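Local coordinates for protein phosphoribosyl-glycinamide (GAR) synthetase (Cryptococcus neoformans var. grubii serotype A, PDB 7LVO) that joins phosphoribosylamine to glycine with ATP as the N-terminal GAR synthetase half of a bifunctional GAR/AIR synthetase of de novo purine biosynthesis, at residues I178-I190 / V201-L214. Residues are numbered along the deposited sequence; the frame is centred on the assembly and turned at random.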
loop_
_atom_site.group_PDB
_atom_site.type_symbol
_atom_site.label_atom_id
_atom_site.label_comp_id
_atom_site.label_asym_id
_atom_site.label_seq_id
_atom_site.Cartn_x
_atom_site.Cartn_y
_atom_site.Cartn_z
ATOM N N ILE A 178 13.843 8.704 26.784
ATOM C CA ILE A 178 14.435 7.371 26.724
ATOM C C ILE A 178 15.172 7.064 28.021
ATOM O O ILE A 178 15.154 5.929 28.509
ATOM C CB ILE A 178 15.365 7.254 25.501
ATOM C CG1 ILE A 178 14.566 7.459 24.214
ATOM C CG2 ILE A 178 16.073 5.908 25.491
ATOM C CD1 ILE A 178 15.412 7.505 22.959
ATOM N N LYS A 179 15.826 8.071 28.604
ATOM C CA LYS A 179 16.573 7.871 29.840
ATOM C C LYS A 179 15.683 7.423 30.992
ATOM O O LYS A 179 16.184 6.820 31.945
ATOM C CB LYS A 179 17.304 9.164 30.210
ATOM C CG LYS A 179 18.177 9.075 31.450
ATOM C CD LYS A 179 18.841 10.418 31.741
ATOM C CE LYS A 179 19.590 10.402 33.065
ATOM N NZ LYS A 179 20.222 11.722 33.356
ATOM N N SER A 180 14.381 7.695 30.923
ATOM C CA SER A 180 13.456 7.341 31.989
ATOM C C SER A 180 12.852 5.950 31.826
ATOM O O SER A 180 12.037 5.548 32.662
ATOM C CB SER A 180 12.329 8.375 32.070
ATOM O OG SER A 180 11.575 8.411 30.872
ATOM N N LYS A 181 13.224 5.210 30.779
ATOM C CA LYS A 181 12.720 3.860 30.566
ATOM C C LYS A 181 11.198 3.843 30.649
ATOM O O LYS A 181 10.636 3.381 31.649
ATOM C CB LYS A 181 13.315 2.899 31.598
ATOM C CG LYS A 181 14.830 2.776 31.553
ATOM C CD LYS A 181 15.298 2.098 30.273
ATOM C CE LYS A 181 16.777 1.733 30.347
ATOM N NZ LYS A 181 17.647 2.927 30.546
ATOM N N PRO A 182 10.498 4.326 29.625
ATOM C CA PRO A 182 9.039 4.447 29.725
ATOM C C PRO A 182 8.288 3.202 29.282
ATOM O O PRO A 182 7.115 3.032 29.623
ATOM C CB PRO A 182 8.722 5.636 28.805
ATOM C CG PRO A 182 10.031 5.955 28.057
ATOM C CD PRO A 182 10.996 4.848 28.345
ATOM N N PHE A 183 8.946 2.327 28.531
ATOM C CA PHE A 183 8.285 1.202 27.885
ATOM C C PHE A 183 8.527 -0.084 28.668
ATOM O O PHE A 183 9.671 -0.408 29.012
ATOM C CB PHE A 183 8.774 1.050 26.444
ATOM C CG PHE A 183 8.514 2.258 25.591
ATOM C CD1 PHE A 183 7.354 2.997 25.756
ATOM C CD2 PHE A 183 9.433 2.665 24.643
ATOM C CE1 PHE A 183 7.109 4.113 24.980
ATOM C CE2 PHE A 183 9.196 3.782 23.865
ATOM C CZ PHE A 183 8.032 4.505 24.033
ATOM N N THR A 184 7.442 -0.816 28.934
ATOM C CA THR A 184 7.551 -2.068 29.674
ATOM C C THR A 184 8.410 -3.079 28.926
ATOM O O THR A 184 9.182 -3.825 29.542
ATOM C CB THR A 184 6.158 -2.645 29.935
ATOM O OG1 THR A 184 5.364 -1.677 30.635
ATOM C CG2 THR A 184 6.254 -3.916 30.767
ATOM N N SER A 185 8.288 -3.123 27.598
ATOM C CA SER A 185 9.051 -4.085 26.811
ATOM C C SER A 185 10.551 -3.818 26.852
ATOM O O SER A 185 11.334 -4.703 26.491
ATOM C CB SER A 185 8.563 -4.080 25.361
ATOM O OG SER A 185 7.202 -4.467 25.282
ATOM N N GLY A 186 10.966 -2.626 27.281
ATOM C CA GLY A 186 12.367 -2.279 27.336
ATOM C C GLY A 186 12.978 -1.841 26.022
ATOM O O GLY A 186 14.141 -1.415 26.013
ATOM N N ARG A 187 12.244 -1.930 24.916
ATOM C CA ARG A 187 12.736 -1.521 23.608
ATOM C C ARG A 187 11.851 -0.416 23.050
ATOM O O ARG A 187 10.630 -0.434 23.229
ATOM C CB ARG A 187 12.775 -2.703 22.634
ATOM C CG ARG A 187 13.673 -3.848 23.084
ATOM C CD ARG A 187 13.790 -4.905 22.000
ATOM N NE ARG A 187 14.352 -4.355 20.770
ATOM C CZ ARG A 187 14.597 -5.061 19.676
ATOM N NH1 ARG A 187 14.343 -6.359 19.620
ATOM N NH2 ARG A 187 15.114 -4.452 18.612
ATOM N N SER A 188 12.476 0.540 22.368
ATOM C CA SER A 188 11.785 1.678 21.788
ATOM C C SER A 188 11.913 1.645 20.272
ATOM O O SER A 188 12.829 1.031 19.716
ATOM C CB SER A 188 12.345 3.006 22.325
ATOM O OG SER A 188 12.196 3.094 23.731
ATOM N N VAL A 189 10.974 2.316 19.607
ATOM C CA VAL A 189 10.972 2.467 18.158
ATOM C C VAL A 189 10.979 3.956 17.847
ATOM O O VAL A 189 10.123 4.702 18.335
ATOM C CB VAL A 189 9.755 1.782 17.512
ATOM C CG1 VAL A 189 9.854 1.847 15.999
ATOM C CG2 VAL A 189 9.641 0.339 17.987
ATOM N N ILE A 190 11.945 4.386 17.039
ATOM C CA ILE A 190 12.110 5.787 16.669
ATOM C C ILE A 190 11.675 5.937 15.219
ATOM O O ILE A 190 12.302 5.371 14.314
ATOM C CB ILE A 190 13.558 6.259 16.864
ATOM C CG1 ILE A 190 13.977 6.084 18.325
ATOM C CG2 ILE A 190 13.711 7.710 16.425
ATOM C CD1 ILE A 190 15.418 6.471 18.601
ATOM N N VAL A 201 12.058 4.167 9.926
ATOM C CA VAL A 201 11.733 3.570 11.216
ATOM C C VAL A 201 12.957 2.821 11.722
ATOM O O VAL A 201 13.521 1.986 11.004
ATOM C CB VAL A 201 10.517 2.630 11.115
ATOM C CG1 VAL A 201 10.278 1.924 12.441
ATOM C CG2 VAL A 201 9.281 3.408 10.686
ATOM N N LEU A 202 13.365 3.120 12.953
ATOM C CA LEU A 202 14.527 2.501 13.572
ATOM C C LEU A 202 14.103 1.719 14.807
ATOM O O LEU A 202 13.185 2.121 15.530
ATOM C CB LEU A 202 15.576 3.552 13.954
ATOM C CG LEU A 202 16.278 4.260 12.797
ATOM C CD1 LEU A 202 17.195 5.360 13.316
ATOM C CD2 LEU A 202 17.057 3.259 11.959
ATOM N N ILE A 203 14.780 0.601 15.049
ATOM C CA ILE A 203 14.507 -0.235 16.215
ATOM C C ILE A 203 15.804 -0.434 16.988
ATOM O O ILE A 203 16.413 -1.511 16.910
ATOM C CB ILE A 203 13.896 -1.585 15.806
ATOM C CG1 ILE A 203 12.666 -1.374 14.925
ATOM C CG2 ILE A 203 13.532 -2.398 17.040
ATOM C CD1 ILE A 203 12.029 -2.663 14.450
ATOM N N PRO A 204 16.266 0.562 17.741
ATOM C CA PRO A 204 17.520 0.400 18.493
ATOM C C PRO A 204 17.431 -0.753 19.480
ATOM O O PRO A 204 16.566 -0.778 20.357
ATOM C CB PRO A 204 17.684 1.751 19.199
ATOM C CG PRO A 204 16.300 2.320 19.257
ATOM C CD PRO A 204 15.626 1.860 18.000
ATOM N N GLU A 205 18.340 -1.720 19.326
ATOM C CA GLU A 205 18.340 -2.882 20.206
ATOM C C GLU A 205 18.613 -2.508 21.657
ATOM O O GLU A 205 18.258 -3.272 22.561
ATOM C CB GLU A 205 19.380 -3.901 19.733
ATOM C CG GLU A 205 19.120 -4.458 18.344
ATOM C CD GLU A 205 19.998 -5.653 18.023
ATOM O OE1 GLU A 205 20.658 -6.173 18.949
ATOM O OE2 GLU A 205 20.031 -6.074 16.845
ATOM N N THR A 206 19.238 -1.359 21.901
ATOM C CA THR A 206 19.509 -0.889 23.251
ATOM C C THR A 206 19.361 0.625 23.285
ATOM O O THR A 206 19.162 1.276 22.254
ATOM C CB THR A 206 20.910 -1.299 23.724
ATOM O OG1 THR A 206 21.895 -0.690 22.880
ATOM C CG2 THR A 206 21.068 -2.812 23.679
ATOM N N ASP A 207 19.458 1.188 24.491
ATOM C CA ASP A 207 19.325 2.635 24.636
ATOM C C ASP A 207 20.403 3.369 23.852
ATOM O O ASP A 207 20.133 4.404 23.232
ATOM C CB ASP A 207 19.371 3.025 26.112
ATOM C CG ASP A 207 18.131 2.589 26.870
ATOM O OD1 ASP A 207 17.339 1.799 26.312
ATOM O OD2 ASP A 207 17.947 3.039 28.021
ATOM N N GLU A 208 21.632 2.846 23.861
ATOM C CA GLU A 208 22.728 3.500 23.153
ATOM C C GLU A 208 22.368 3.754 21.696
ATOM O O GLU A 208 22.589 4.851 21.169
ATOM C CB GLU A 208 23.998 2.653 23.257
ATOM C CG GLU A 208 24.545 2.539 24.667
ATOM C CD GLU A 208 24.830 3.894 25.287
ATOM O OE1 GLU A 208 24.890 4.893 24.538
ATOM O OE2 GLU A 208 24.989 3.963 26.527
ATOM N N GLU A 209 21.806 2.746 21.027
ATOM C CA GLU A 209 21.391 2.924 19.641
ATOM C C GLU A 209 20.210 3.876 19.514
ATOM O O GLU A 209 20.023 4.469 18.446
ATOM C CB GLU A 209 21.044 1.571 19.018
ATOM C CG GLU A 209 22.151 0.536 19.140
ATOM C CD GLU A 209 21.824 -0.753 18.419
ATOM O OE1 GLU A 209 20.897 -0.746 17.578
ATOM O OE2 GLU A 209 22.491 -1.773 18.696
ATOM N N ALA A 210 19.416 4.034 20.576
ATOM C CA ALA A 210 18.290 4.961 20.528
ATOM C C ALA A 210 18.769 6.408 20.561
ATOM O O ALA A 210 18.296 7.247 19.786
ATOM C CB ALA A 210 17.330 4.680 21.684
ATOM N N PHE A 211 19.711 6.717 21.455
ATOM C CA PHE A 211 20.259 8.069 21.503
ATOM C C PHE A 211 20.948 8.427 20.190
ATOM O O PHE A 211 20.833 9.561 19.706
ATOM C CB PHE A 211 21.231 8.202 22.675
ATOM C CG PHE A 211 20.671 7.723 23.983
ATOM C CD1 PHE A 211 19.590 8.364 24.568
ATOM C CD2 PHE A 211 21.233 6.639 24.637
ATOM C CE1 PHE A 211 19.073 7.925 25.774
ATOM C CE2 PHE A 211 20.721 6.195 25.843
ATOM C CZ PHE A 211 19.640 6.839 26.412
ATOM N N ALA A 212 21.669 7.476 19.599
ATOM C CA ALA A 212 22.277 7.720 18.297
ATOM C C ALA A 212 21.214 7.892 17.220
ATOM O O ALA A 212 21.339 8.761 16.346
ATOM C CB ALA A 212 23.228 6.581 17.938
ATOM N N ALA A 213 20.158 7.075 17.266
ATOM C CA ALA A 213 19.083 7.189 16.291
ATOM C C ALA A 213 18.317 8.499 16.424
ATOM O O ALA A 213 17.712 8.948 15.445
ATOM C CB ALA A 213 18.122 6.006 16.425
ATOM N N LEU A 214 18.329 9.120 17.604
ATOM C CA LEU A 214 17.665 10.408 17.768
ATOM C C LEU A 214 18.487 11.543 17.168
ATOM O O LEU A 214 17.929 12.474 16.578
ATOM C CB LEU A 214 17.388 10.681 19.248
ATOM C CG LEU A 214 16.331 9.805 19.921
ATOM C CD1 LEU A 214 16.145 10.220 21.374
ATOM C CD2 LEU A 214 15.013 9.879 19.165
#
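Leu-214 divides its two methyls between two isoleucines: CD1 meets CD1 of Ile-178 tip to tip in tight packing (3.2 Å), while CD2 packs against CD1 of Ile-190 at 3.5 Å, roughly perpendicular to it. In Ile-190, chi1 (-59°) and an extended chi2 (178°) together send CD1 onto the helix, against Ala-210 O and CB of Ala-213. Ile-178 enters as a knob into the hole formed by Asp-207, Ala-210, Phe-211 and Leu-214; its CG2 lies 3.6 Å from CE1 of Phe-211, the two running alongside in opposing directions.

Beyond this core, Ile-190 and Leu-202 form an antiparallel hydrogen-bonded pair, with Ile-190 N to Leu-202 O at 3.0 Å and Leu-202 N to Ile-190 O at 2.8 Å. On the other face, CG1 of Val-189 rests 3.6 Å from CG1 of Val-201. Arg-187 NH2 approaches CG2 of Ile-203 obliquely (3.0 Å), with Ile-203 O in the guanidinium plane at its edge; Tyr-235 adds a cation-pi contact. Arg-187 NE and Ser-188 O, the latter against Pro-204 CD, are buried without polar partners. At the outer edge Lys-181, folded at chi2 (-68°) and chi4, turns NZ back to the helix in a salt bridge nearly in line with the C-O bond of Asp-207 OD2; its modelled length is unusually short and uncertain.

Helices 171-179 and 207-218 pack on one face of a four-stranded antiparallel sheet with the 188-192/201-202 hairpin at its edge, as in the small subdomain of ATP-grasp ligases, whose hairpin loop typically closes over the nucleotide; much of the contact falls within a predicted ATP-binding range.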